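Local coordinates for glutamate racemase (Bacillus anthracis, PDB 2DWU), which belongs to the Asp/Glu/hydantoin racemase family of two-domain alpha/beta enzymes and is modelled here as a dimer with D-glutamic acid and potassium bound, at residues T215-E218 and L219-L223. Sequence-based numbering, arbitrary orientation.
Sequences TAIE and LSTIL
Thr-221 bonds back to Ile-217 one turn earlier in the alpha-helix 211-226, which packs on the six-stranded parallel sheet of this alpha/beta protein. Ile-217 O accepts two bonds from Thr-221. One comes from the backbone N, the usual i to i+4 bond. The other comes from the hydroxyl, with OG1 2.9 Å from Ile-217 O. The two donors reach that oxygen from opposite faces of its carbonyl plane. With chi1 at -59°, Thr-221 OG1 lies beside the backbone N and anti to the carbonyl carbon, within reach of Ile-217 O. The hydroxyl bond holds the threonine rotamer and gives the buried OG1 an acceptor within its own helix.

Glu-218 and Ile-222 form the next i to i+4 pair. Ile-222 N donates to Glu-218 O at 3.1 Å. The two side chains cross at a slant, and Ile-222 CD1 lies 4.1 Å from Glu-218 CG. Glu-218 extends from the backbone with CG opposite N (chi1 -177°), then bends at chi2. Its carboxylate oxygen OE2 forms a salt bridge with Arg-105 NH2 of the same chain. Ser-220 OG is hydrogen-bonded to Arg-105 of the second subunit, on which Ile-217 and Thr-221 also pack, so this part of the helix lies at the dimer interface.

On the sheet side, Thr-215, Leu-219 and Ile-222 all rest on Ile-97 of strand 96-98. Leu-219 N donates to Thr-215 O at 2.9 Å. Thr-215 turns its own hydroxyl back along the helix, where OG1 bonds to Ser-211 O. Leu-219 CB sits 3.5 Å from Thr-215 O and 3.6 Å from Ala-216 O.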
loop_
_atom_site.group_PDB
_atom_site.type_symbol
_atom_site.label_atom_id
_atom_site.label_comp_id
_atom_site.label_asym_id
_atom_site.label_seq_id
_atom_site.Cartn_x
_atom_site.Cartn_y
_atom_site.Cartn_z
ATOM N N THR B 215 -6.873 1.008 3.314
ATOM C CA THR B 215 -7.811 1.432 2.279
ATOM C C THR B 215 -7.474 2.830 1.812
ATOM O O THR B 215 -7.617 3.137 0.620
ATOM C CB THR B 215 -9.257 1.367 2.776
ATOM O OG1 THR B 215 -9.555 0.001 3.091
ATOM C CG2 THR B 215 -10.254 1.804 1.674
ATOM N N ALA B 216 -7.002 3.670 2.719
ATOM C CA ALA B 216 -6.646 5.008 2.284
ATOM C C ALA B 216 -5.449 4.988 1.328
ATOM O O ALA B 216 -5.430 5.710 0.322
ATOM C CB ALA B 216 -6.353 5.931 3.515
ATOM N N ILE B 217 -4.451 4.142 1.594
ATOM C CA ILE B 217 -3.322 4.118 0.689
ATOM C C ILE B 217 -3.736 3.462 -0.641
ATOM O O ILE B 217 -3.255 3.852 -1.693
ATOM C CB ILE B 217 -2.065 3.470 1.340
ATOM C CG1 ILE B 217 -0.863 3.694 0.426
ATOM C CG2 ILE B 217 -2.303 1.995 1.676
ATOM C CD1 ILE B 217 0.464 3.466 1.128
ATOM N N GLU B 218 -4.669 2.504 -0.608
ATOM C CA GLU B 218 -5.143 1.892 -1.844
ATOM C C GLU B 218 -5.861 2.947 -2.694
ATOM O O GLU B 218 -5.655 3.048 -3.899
ATOM C CB GLU B 218 -6.099 0.727 -1.538
ATOM C CG GLU B 218 -6.576 0.006 -2.798
ATOM C CD GLU B 218 -6.190 -1.482 -2.883
ATOM O OE1 GLU B 218 -5.237 -1.964 -2.221
ATOM O OE2 GLU B 218 -6.869 -2.174 -3.670
ATOM N N LEU B 219 -6.715 3.743 -2.056
ATOM C CA LEU B 219 -7.407 4.824 -2.765
ATOM C C LEU B 219 -6.374 5.807 -3.355
ATOM O O LEU B 219 -6.483 6.212 -4.523
ATOM C CB LEU B 219 -8.332 5.575 -1.788
ATOM C CG LEU B 219 -9.043 6.806 -2.358
ATOM C CD1 LEU B 219 -9.980 6.401 -3.502
ATOM C CD2 LEU B 219 -9.802 7.498 -1.242
ATOM N N SER B 220 -5.378 6.186 -2.549
ATOM C CA SER B 220 -4.335 7.102 -3.014
ATOM C C SER B 220 -3.657 6.557 -4.298
ATOM O O SER B 220 -3.485 7.273 -5.294
ATOM C CB SER B 220 -3.304 7.334 -1.877
ATOM O OG SER B 220 -2.246 8.186 -2.318
ATOM N N THR B 221 -3.310 5.276 -4.275
ATOM C CA THR B 221 -2.657 4.628 -5.382
ATOM C C THR B 221 -3.513 4.705 -6.651
ATOM O O THR B 221 -3.024 5.048 -7.734
ATOM C CB THR B 221 -2.403 3.132 -5.042
ATOM O OG1 THR B 221 -1.584 3.028 -3.872
ATOM C CG2 THR B 221 -1.725 2.437 -6.224
ATOM N N ILE B 222 -4.799 4.404 -6.506
ATOM C CA ILE B 222 -5.692 4.396 -7.642
ATOM C C ILE B 222 -5.980 5.795 -8.160
ATOM O O ILE B 222 -5.990 6.018 -9.371
ATOM C CB ILE B 222 -6.999 3.651 -7.293
ATOM C CG1 ILE B 222 -6.697 2.155 -7.129
ATOM C CG2 ILE B 222 -8.018 3.772 -8.448
ATOM C CD1 ILE B 222 -7.840 1.397 -6.427
ATOM N N LEU B 223 -6.208 6.754 -7.271
ATOM C CA LEU B 223 -6.474 8.113 -7.757
ATOM C C LEU B 223 -5.255 8.628 -8.521
ATOM O O LEU B 223 -5.407 9.263 -9.558
ATOM C CB LEU B 223 -6.772 9.071 -6.600
ATOM C CG LEU B 223 -8.037 8.813 -5.766
ATOM C CD1 LEU B 223 -8.091 9.826 -4.584
ATOM C CD2 LEU B 223 -9.271 8.913 -6.662
#